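Local coordinates for SAS-6 (Leishmania major, PDB 4CKM), which probably builds the centre of the ninefold cartwheel at the base of centrioles and basal bodies, with this N-terminal domain likely mediating its self-association, at residues E36-V47 with V58-G68; V75-L83 with F93-D101. One frame throughout, in Å; residues are numbered along the deposited sequence.

Interaction 1. Residues E36-V47 with V58-G68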
loop_
_atom_site.group_PDB
_atom_site.type_symbol
_atom_site.label_atom_id
_atom_site.label_comp_id
_atom_site.label_asym_id
_atom_site.label_seq_id
_atom_site.Cartn_x
_atom_site.Cartn_y
_atom_site.Cartn_z
ATOM N N GLU A 36 -12.094 21.639 24.637
ATOM C CA GLU A 36 -11.155 21.825 23.487
ATOM C C GLU A 36 -11.518 20.988 22.230
ATOM O O GLU A 36 -10.646 20.312 21.680
ATOM C CB GLU A 36 -9.710 21.517 23.947
ATOM C CG GLU A 36 -9.507 20.115 24.530
ATOM C CD GLU A 36 -8.086 19.854 24.999
ATOM O OE1 GLU A 36 -7.130 20.296 24.329
ATOM O OE2 GLU A 36 -7.919 19.188 26.040
ATOM N N PRO A 37 -12.792 21.046 21.757
ATOM C CA PRO A 37 -13.148 20.245 20.572
ATOM C C PRO A 37 -12.770 20.956 19.270
ATOM O O PRO A 37 -13.636 21.568 18.640
ATOM C CB PRO A 37 -14.673 20.111 20.687
ATOM C CG PRO A 37 -15.096 21.378 21.353
ATOM C CD PRO A 37 -13.940 21.861 22.210
ATOM N N GLN A 38 -11.507 20.846 18.855
ATOM C CA GLN A 38 -10.974 21.759 17.845
ATOM C C GLN A 38 -10.896 21.268 16.388
ATOM O O GLN A 38 -10.492 20.148 16.087
ATOM C CB GLN A 38 -9.630 22.324 18.281
ATOM C CG GLN A 38 -8.574 21.304 18.619
ATOM C CD GLN A 38 -7.205 21.938 18.703
ATOM O OE1 GLN A 38 -6.209 21.269 18.970
ATOM N NE2 GLN A 38 -7.145 23.236 18.457
ATOM N N THR A 39 -11.301 22.161 15.490
ATOM C CA THR A 39 -11.196 21.940 14.063
ATOM C C THR A 39 -9.765 22.184 13.624
ATOM O O THR A 39 -9.237 23.264 13.828
ATOM C CB THR A 39 -12.155 22.853 13.313
ATOM O OG1 THR A 39 -13.491 22.545 13.729
ATOM C CG2 THR A 39 -12.048 22.628 11.826
ATOM N N LEU A 40 -9.129 21.161 13.059
ATOM C CA LEU A 40 -7.734 21.269 12.645
ATOM C C LEU A 40 -7.622 21.584 11.154
ATOM O O LEU A 40 -6.569 21.964 10.702
ATOM C CB LEU A 40 -6.980 19.976 12.927
ATOM C CG LEU A 40 -6.915 19.484 14.372
ATOM C CD1 LEU A 40 -6.156 18.165 14.433
ATOM C CD2 LEU A 40 -6.244 20.502 15.268
ATOM N N LEU A 41 -8.696 21.392 10.396
ATOM C CA LEU A 41 -8.658 21.588 8.968
ATOM C C LEU A 41 -10.035 21.626 8.429
ATOM O O LEU A 41 -10.846 20.762 8.730
ATOM C CB LEU A 41 -7.914 20.468 8.254
ATOM C CG LEU A 41 -7.704 20.763 6.758
ATOM C CD1 LEU A 41 -6.650 21.839 6.560
ATOM C CD2 LEU A 41 -7.311 19.510 5.994
ATOM N N GLU A 42 -10.285 22.646 7.618
ATOM C CA GLU A 42 -11.514 22.792 6.887
ATOM C C GLU A 42 -11.095 23.440 5.570
ATOM O O GLU A 42 -10.678 24.590 5.549
ATOM C CB GLU A 42 -12.465 23.683 7.673
ATOM C CG GLU A 42 -13.808 23.888 6.993
ATOM C CD GLU A 42 -14.888 24.390 7.941
ATOM O OE1 GLU A 42 -14.571 24.819 9.075
ATOM O OE2 GLU A 42 -16.071 24.344 7.551
ATOM N N THR A 43 -11.141 22.692 4.479
ATOM C CA THR A 43 -10.580 23.183 3.236
ATOM C C THR A 43 -11.167 22.440 2.067
ATOM O O THR A 43 -12.091 21.629 2.237
ATOM C CB THR A 43 -9.032 23.097 3.247
ATOM O OG1 THR A 43 -8.502 23.834 2.152
ATOM C CG2 THR A 43 -8.517 21.667 3.157
ATOM N N THR A 44 -10.661 22.747 0.876
ATOM C CA THR A 44 -11.123 22.106 -0.343
ATOM C C THR A 44 -9.953 21.449 -1.014
ATOM O O THR A 44 -8.831 21.947 -0.958
ATOM C CB THR A 44 -11.814 23.115 -1.254
ATOM O OG1 THR A 44 -12.977 23.582 -0.565
ATOM C CG2 THR A 44 -12.277 22.466 -2.569
ATOM N N VAL A 45 -10.185 20.270 -1.575
ATOM C CA VAL A 45 -9.110 19.524 -2.218
ATOM C C VAL A 45 -9.667 18.856 -3.438
ATOM O O VAL A 45 -10.847 18.517 -3.471
ATOM C CB VAL A 45 -8.506 18.429 -1.312
ATOM C CG1 VAL A 45 -7.638 19.042 -0.254
ATOM C CG2 VAL A 45 -9.604 17.601 -0.657
ATOM N N MET A 46 -8.811 18.667 -4.435
ATOM C CA MET A 46 -9.191 17.907 -5.617
ATOM C C MET A 46 -9.099 16.416 -5.291
ATOM O O MET A 46 -8.099 15.947 -4.740
ATOM C CB MET A 46 -8.261 18.237 -6.789
ATOM C CG MET A 46 -8.365 19.669 -7.268
ATOM S SD MET A 46 -10.017 19.971 -7.882
ATOM C CE MET A 46 -9.953 21.750 -8.062
ATOM N N VAL A 47 -10.124 15.673 -5.684
ATOM C CA VAL A 47 -10.170 14.243 -5.452
ATOM C C VAL A 47 -10.621 13.546 -6.712
ATOM O O VAL A 47 -11.595 13.947 -7.330
ATOM C CB VAL A 47 -11.129 13.919 -4.282
ATOM C CG1 VAL A 47 -11.075 12.436 -3.911
ATOM C CG2 VAL A 47 -10.782 14.771 -3.059
ATOM N N VAL A 58 -12.294 13.971 -11.509
ATOM C CA VAL A 58 -11.549 14.730 -10.528
ATOM C C VAL A 58 -12.333 15.991 -10.227
ATOM O O VAL A 58 -12.708 16.728 -11.131
ATOM C CB VAL A 58 -10.136 15.057 -11.042
ATOM C CG1 VAL A 58 -9.478 16.125 -10.196
ATOM C CG2 VAL A 58 -9.275 13.793 -11.058
ATOM N N ARG A 59 -12.599 16.219 -8.950
ATOM C CA ARG A 59 -13.494 17.272 -8.537
ATOM C C ARG A 59 -13.149 17.813 -7.154
ATOM O O ARG A 59 -12.533 17.131 -6.353
ATOM C CB ARG A 59 -14.921 16.754 -8.578
ATOM C CG ARG A 59 -15.324 15.932 -7.380
ATOM C CD ARG A 59 -16.382 14.924 -7.744
ATOM N NE ARG A 59 -17.479 14.898 -6.797
ATOM C CZ ARG A 59 -18.227 13.830 -6.519
ATOM N NH1 ARG A 59 -17.987 12.639 -7.060
ATOM N NH2 ARG A 59 -19.206 13.948 -5.644
ATOM N N PRO A 60 -13.531 19.056 -6.873
ATOM C CA PRO A 60 -13.163 19.630 -5.581
ATOM C C PRO A 60 -14.085 19.127 -4.478
ATOM O O PRO A 60 -15.299 19.134 -4.644
ATOM C CB PRO A 60 -13.308 21.139 -5.805
ATOM C CG PRO A 60 -14.290 21.287 -6.923
ATOM C CD PRO A 60 -14.322 19.990 -7.702
ATOM N N LEU A 61 -13.504 18.651 -3.380
ATOM C CA LEU A 61 -14.294 18.201 -2.239
ATOM C C LEU A 61 -13.900 18.963 -1.001
ATOM O O LEU A 61 -12.747 19.368 -0.832
ATOM C CB LEU A 61 -14.121 16.691 -1.995
ATOM C CG LEU A 61 -14.683 15.716 -3.039
ATOM C CD1 LEU A 61 -14.386 14.261 -2.675
ATOM C CD2 LEU A 61 -16.186 15.908 -3.235
ATOM N N GLY A 62 -14.870 19.171 -0.128
ATOM C CA GLY A 62 -14.574 19.721 1.192
ATOM C C GLY A 62 -13.979 18.622 2.072
ATOM O O GLY A 62 -14.463 17.484 2.101
ATOM N N VAL A 63 -12.932 18.952 2.794
ATOM C CA VAL A 63 -12.405 18.030 3.738
ATOM C C VAL A 63 -12.297 18.713 5.081
ATOM O O VAL A 63 -11.914 19.888 5.162
ATOM C CB VAL A 63 -11.052 17.465 3.283
ATOM C CG1 VAL A 63 -9.966 18.513 3.348
ATOM C CG2 VAL A 63 -10.669 16.283 4.150
ATOM N N TYR A 64 -12.611 17.956 6.131
ATOM C CA TYR A 64 -12.791 18.510 7.462
ATOM C C TYR A 64 -12.261 17.522 8.494
ATOM O O TYR A 64 -12.641 16.355 8.513
ATOM C CB TYR A 64 -14.289 18.779 7.655
ATOM C CG TYR A 64 -14.736 19.336 8.996
ATOM C CD1 TYR A 64 -14.673 20.706 9.266
ATOM C CD2 TYR A 64 -15.279 18.507 9.968
ATOM C CE1 TYR A 64 -15.109 21.219 10.475
ATOM C CE2 TYR A 64 -15.721 19.013 11.180
ATOM C CZ TYR A 64 -15.632 20.362 11.424
ATOM O OH TYR A 64 -16.061 20.850 12.619
ATOM N N VAL A 65 -11.340 17.973 9.323
ATOM C CA VAL A 65 -10.769 17.131 10.353
ATOM C C VAL A 65 -10.965 17.843 11.685
ATOM O O VAL A 65 -10.565 19.004 11.839
ATOM C CB VAL A 65 -9.260 16.854 10.119
ATOM C CG1 VAL A 65 -8.684 16.012 11.246
ATOM C CG2 VAL A 65 -9.017 16.164 8.789
ATOM N N ARG A 66 -11.584 17.144 12.633
ATOM C CA ARG A 66 -11.851 17.684 13.973
ATOM C C ARG A 66 -11.523 16.653 15.058
ATOM O O ARG A 66 -11.765 15.456 14.874
ATOM C CB ARG A 66 -13.324 18.086 14.092
ATOM C CG ARG A 66 -13.685 18.784 15.398
ATOM C CD ARG A 66 -15.156 19.197 15.425
ATOM N NE ARG A 66 -16.070 18.054 15.565
ATOM C CZ ARG A 66 -17.346 18.018 15.148
ATOM N NH1 ARG A 66 -17.908 19.056 14.527
ATOM N NH2 ARG A 66 -18.073 16.920 15.341
ATOM N N THR A 67 -10.941 17.124 16.162
ATOM C CA THR A 67 -10.749 16.314 17.365
ATOM C C THR A 67 -11.781 16.715 18.392
ATOM O O THR A 67 -12.110 17.890 18.510
ATOM C CB THR A 67 -9.368 16.524 18.012
ATOM O OG1 THR A 67 -9.231 17.888 18.428
ATOM C CG2 THR A 67 -8.257 16.180 17.031
ATOM N N GLY A 68 -12.287 15.736 19.136
ATOM C CA GLY A 68 -13.211 16.004 20.239
ATOM C C GLY A 68 -13.353 14.824 21.189
ATOM O O GLY A 68 -12.392 14.079 21.437
HETATM O O HOH W 1 -9.764 17.662 21.150
HETATM O O HOH W 2 -6.765 18.416 18.880
#

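Interaction 2. Residues V75-L83 with F93-D101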
loop_
_atom_site.group_PDB
_atom_site.type_symbol
_atom_site.label_atom_id
_atom_site.label_comp_id
_atom_site.label_asym_id
_atom_site.label_seq_id
_atom_site.Cartn_x
_atom_site.Cartn_y
_atom_site.Cartn_z
ATOM N N VAL A 75 -16.530 10.372 27.070
ATOM C CA VAL A 75 -15.152 10.793 27.438
ATOM C C VAL A 75 -14.043 10.288 26.500
ATOM O O VAL A 75 -12.923 10.696 26.649
ATOM C CB VAL A 75 -14.770 10.418 28.898
ATOM C CG1 VAL A 75 -15.779 10.989 29.875
ATOM C CG2 VAL A 75 -14.620 8.915 29.080
ATOM N N THR A 76 -14.335 9.405 25.561
ATOM C CA THR A 76 -13.308 8.935 24.646
ATOM C C THR A 76 -12.883 10.048 23.681
ATOM O O THR A 76 -13.734 10.693 23.043
ATOM C CB THR A 76 -13.833 7.764 23.817
ATOM O OG1 THR A 76 -14.535 6.861 24.672
ATOM C CG2 THR A 76 -12.704 7.026 23.143
ATOM N N ARG A 77 -11.580 10.274 23.564
ATOM C CA ARG A 77 -11.070 11.167 22.514
ATOM C C ARG A 77 -11.400 10.587 21.140
ATOM O O ARG A 77 -11.267 9.375 20.918
ATOM C CB ARG A 77 -9.562 11.356 22.640
ATOM C CG ARG A 77 -9.151 12.138 23.869
ATOM C CD ARG A 77 -7.667 12.428 23.832
ATOM N NE ARG A 77 -7.176 12.823 25.142
ATOM C CZ ARG A 77 -7.397 14.003 25.729
ATOM N NH1 ARG A 77 -8.107 14.969 25.137
ATOM N NH2 ARG A 77 -6.898 14.220 26.941
ATOM N N VAL A 78 -11.852 11.447 20.237
ATOM C CA VAL A 78 -12.137 11.042 18.854
ATOM C C VAL A 78 -11.453 11.938 17.829
ATOM O O VAL A 78 -11.164 13.121 18.077
ATOM C CB VAL A 78 -13.650 11.088 18.515
ATOM C CG1 VAL A 78 -14.442 10.255 19.483
ATOM C CG2 VAL A 78 -14.196 12.500 18.554
ATOM N N VAL A 79 -11.255 11.372 16.652
ATOM C CA VAL A 79 -10.821 12.114 15.491
ATOM C C VAL A 79 -11.879 11.931 14.436
ATOM O O VAL A 79 -12.235 10.795 14.095
ATOM C CB VAL A 79 -9.489 11.567 14.966
ATOM C CG1 VAL A 79 -9.132 12.211 13.643
ATOM C CG2 VAL A 79 -8.395 11.814 15.985
ATOM N N LEU A 80 -12.387 13.043 13.925
ATOM C CA LEU A 80 -13.384 13.021 12.873
ATOM C C LEU A 80 -12.744 13.538 11.571
ATOM O O LEU A 80 -12.114 14.605 11.552
ATOM C CB LEU A 80 -14.574 13.882 13.263
ATOM C CG LEU A 80 -15.611 14.031 12.150
ATOM C CD1 LEU A 80 -16.431 12.762 11.983
ATOM C CD2 LEU A 80 -16.523 15.215 12.421
ATOM N N VAL A 81 -12.930 12.768 10.504
ATOM C CA VAL A 81 -12.508 13.117 9.156
ATOM C C VAL A 81 -13.760 13.043 8.287
ATOM O O VAL A 81 -14.349 11.962 8.110
ATOM C CB VAL A 81 -11.462 12.118 8.597
ATOM C CG1 VAL A 81 -11.098 12.429 7.149
ATOM C CG2 VAL A 81 -10.202 12.137 9.432
ATOM N N ARG A 82 -14.139 14.190 7.734
ATOM C CA ARG A 82 -15.319 14.322 6.923
ATOM C C ARG A 82 -14.984 14.810 5.500
ATOM O O ARG A 82 -14.164 15.712 5.288
ATOM C CB ARG A 82 -16.243 15.314 7.594
ATOM C CG ARG A 82 -17.519 15.608 6.842
ATOM C CD ARG A 82 -18.235 16.792 7.480
ATOM N NE ARG A 82 -18.911 16.389 8.709
ATOM C CZ ARG A 82 -19.061 17.149 9.792
ATOM N NH1 ARG A 82 -18.572 18.387 9.846
ATOM N NH2 ARG A 82 -19.704 16.649 10.840
ATOM N N LEU A 83 -15.675 14.227 4.541
ATOM C CA LEU A 83 -15.541 14.575 3.157
ATOM C C LEU A 83 -16.910 15.012 2.656
ATOM O O LEU A 83 -17.900 14.291 2.839
ATOM C CB LEU A 83 -15.101 13.333 2.418
ATOM C CG LEU A 83 -14.196 13.507 1.223
ATOM C CD1 LEU A 83 -12.948 14.273 1.611
ATOM C CD2 LEU A 83 -13.854 12.121 0.682
ATOM N N PHE A 93 -19.440 11.879 3.834
ATOM C CA PHE A 93 -18.861 10.647 4.356
ATOM C C PHE A 93 -17.922 10.980 5.517
ATOM O O PHE A 93 -17.192 11.971 5.463
ATOM C CB PHE A 93 -18.076 9.887 3.291
ATOM C CG PHE A 93 -18.900 9.403 2.135
ATOM C CD1 PHE A 93 -19.373 10.297 1.172
ATOM C CD2 PHE A 93 -19.138 8.050 1.962
ATOM C CE1 PHE A 93 -20.110 9.846 0.095
ATOM C CE2 PHE A 93 -19.870 7.584 0.881
ATOM C CZ PHE A 93 -20.353 8.478 -0.059
ATOM N N GLU A 94 -17.926 10.125 6.540
ATOM C CA GLU A 94 -17.165 10.363 7.763
ATOM C C GLU A 94 -16.485 9.112 8.286
ATOM O O GLU A 94 -17.012 8.008 8.203
ATOM C CB GLU A 94 -18.072 10.870 8.865
ATOM C CG GLU A 94 -18.699 12.217 8.584
ATOM C CD GLU A 94 -19.531 12.729 9.747
ATOM O OE1 GLU A 94 -19.961 11.895 10.580
ATOM O OE2 GLU A 94 -19.739 13.963 9.830
ATOM N N LEU A 95 -15.279 9.319 8.786
ATOM C CA LEU A 95 -14.603 8.370 9.619
ATOM C C LEU A 95 -14.543 8.999 10.986
ATOM O O LEU A 95 -14.106 10.142 11.141
ATOM C CB LEU A 95 -13.177 8.137 9.153
ATOM C CG LEU A 95 -12.319 7.395 10.188
ATOM C CD1 LEU A 95 -12.802 5.961 10.318
ATOM C CD2 LEU A 95 -10.847 7.414 9.837
ATOM N N GLU A 96 -14.940 8.236 11.984
ATOM C CA GLU A 96 -14.811 8.692 13.348
ATOM C C GLU A 96 -13.937 7.697 14.058
ATOM O O GLU A 96 -14.292 6.537 14.195
ATOM C CB GLU A 96 -16.162 8.776 13.994
ATOM C CG GLU A 96 -16.143 9.552 15.287
ATOM C CD GLU A 96 -17.491 9.501 15.961
ATOM O OE1 GLU A 96 -18.481 9.936 15.318
ATOM O OE2 GLU A 96 -17.552 8.981 17.097
ATOM N N LEU A 97 -12.774 8.142 14.489
ATOM C CA LEU A 97 -11.813 7.231 15.056
ATOM C C LEU A 97 -11.683 7.444 16.570
ATOM O O LEU A 97 -11.302 8.516 17.039
ATOM C CB LEU A 97 -10.496 7.422 14.337
ATOM C CG LEU A 97 -9.352 6.518 14.777
ATOM C CD1 LEU A 97 -9.682 5.024 14.694
ATOM C CD2 LEU A 97 -8.144 6.878 13.930
ATOM N N LEU A 98 -12.036 6.422 17.331
ATOM C CA LEU A 98 -11.952 6.486 18.806
ATOM C C LEU A 98 -10.564 6.052 19.280
ATOM O O LEU A 98 -10.006 5.079 18.765
ATOM C CB LEU A 98 -13.005 5.578 19.444
ATOM C CG LEU A 98 -14.483 5.702 19.036
ATOM C CD1 LEU A 98 -15.379 4.816 19.909
ATOM C CD2 LEU A 98 -14.941 7.140 19.144
ATOM N N GLU A 99 -10.014 6.752 20.260
ATOM C CA GLU A 99 -8.753 6.336 20.887
ATOM C C GLU A 99 -8.749 4.874 21.345
ATOM O O GLU A 99 -7.747 4.208 21.248
ATOM C CB GLU A 99 -8.438 7.239 22.046
ATOM C CG GLU A 99 -7.131 6.908 22.721
ATOM C CD GLU A 99 -6.541 8.093 23.448
ATOM O OE1 GLU A 99 -7.300 8.986 23.880
ATOM O OE2 GLU A 99 -5.297 8.134 23.585
ATOM N N ASP A 100 -9.888 4.383 21.814
ATOM C CA ASP A 100 -10.093 2.968 22.153
ATOM C C ASP A 100 -9.675 1.995 21.095
ATOM O O ASP A 100 -9.202 0.925 21.417
ATOM C CB ASP A 100 -11.585 2.690 22.375
ATOM C CG ASP A 100 -12.081 3.258 23.642
ATOM O OD1 ASP A 100 -11.247 3.807 24.401
ATOM O OD2 ASP A 100 -13.309 3.170 23.873
ATOM N N ASP A 101 -9.942 2.327 19.840
ATOM C CA ASP A 101 -9.603 1.450 18.745
ATOM C C ASP A 101 -8.265 1.786 18.090
ATOM O O ASP A 101 -7.910 1.183 17.088
ATOM C CB ASP A 101 -10.703 1.534 17.717
ATOM C CG ASP A 101 -12.038 1.210 18.302
ATOM O OD1 ASP A 101 -12.163 0.093 18.821
ATOM O OD2 ASP A 101 -12.953 2.064 18.269
HETATM O O HOH W 3 -9.725 8.468 25.018
#

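Interaction 1. Residues E36-V47 with V58-G68
Y64 and E42 face each other across a non-hydrogen-bonded pair of this antiparallel hairpin. The carboxylate of E42 comes to the edge of the tyrosine ring, OE1 lying in the ring plane 3.9 Å from CE1, and the two flat groups stand 80° apart. With its CG anti to the backbone N (chi1 179°), the ring of Y64 leans along the strand toward T39. There T39 crosses it at about a right angle: CG2 meets Y64 CE1 at 3.6 Å, and OG1 gives a weak hydrogen bond to Y64 OH. Within the same strand R66 NH1 donates to Y64 OH at 3.2 Å, the oxygen lying 30° out of the guanidinium plane.

The face carrying L41, T43, V45 and V47 is mostly apolar. V63 CG1 meets T43 CG2 tightly at 3.5 Å, the two side chains running side by side, and also touches L41 CD2 and V45 CG2. Farther along, L61 CD1 packs 3.6 Å from V47 CB.

Paired backbone bonds hold the strands together from T43 to V47. At L40 and L41 a classic beta bulge sets both residues opposite V65; L40 N bonds to V65 O at 2.9 Å, while L41 N reaches the same oxygen only weakly. Beyond it, one water bridges Q38 OE1 and T67 OG1.

Helix 117-130 covers L41 and V45 through L126, R127 and A130, and strand 136-142 meets V45 and V47. On its other edge, strand 57-70 pairs with strand 76-85, where D85 takes R59 in a salt bridge.

Interaction 2. Residues V75-L83 with F93-D101
Strands 76-83 and 93-98 run antiparallel, their axes 4.6 Å apart at the closest and 157° between their directions. L83 with F93, V81 with L95 and V79 with L97 are the hydrogen-bonded pairs; L97 N to V79 O is 2.7 Å. The ladder ends with E99 N on R77 O.

Between the L83–F93 and V81–L95 pairs, R82 and E94 lie side by side and form a salt bridge. Both NE and NH2 of R82 turn to a single oxygen, E94 OE2, at 2.8 and 2.9 Å, with OE2 in the guanidinium plane; NE meets the anti lone pair of OE2, and NH2 comes nearly in line with its C–O bond. A bend at chi3 (-77°) brings this side of the guanidinium round to the carboxylate. L80 CD2 lies over one guanidinium face, toward its rim, while its CD1 touches E94 CD at 3.8 Å.

At the far end, R77 and E99 also run alongside each other, but NE stays 4.0 Å from OE1, beyond a salt bridge. A water joins E99 OE1 to the backbone N of R77.

V79, V81 and L97 turn to helix 117-130, meeting P119, L122 and F118. Strand 57-70 flanks strand 76-85, while strand 165-175 flanks strand 88-98, its L173 touching L83, F93 and L95.

Interactions 1 and 2 are two successive hairpins of one sheet in the SAS-6 N-terminal domain, their centres about 13 Å apart. Strands 57-70 and 76-85 are neighbours, so the second strand of interaction 1 pairs directly with the first of interaction 2: R66 O lies 2.7 Å from L80 N, and Y64 O lies 2.7 Å from R82 N, both probable hydrogen bonds. Side chains touch across the join too, Y64 against R82 and R66 against L80, all on one face of the sheet. On the opposite face one helix, 117-130, packs against both hairpins.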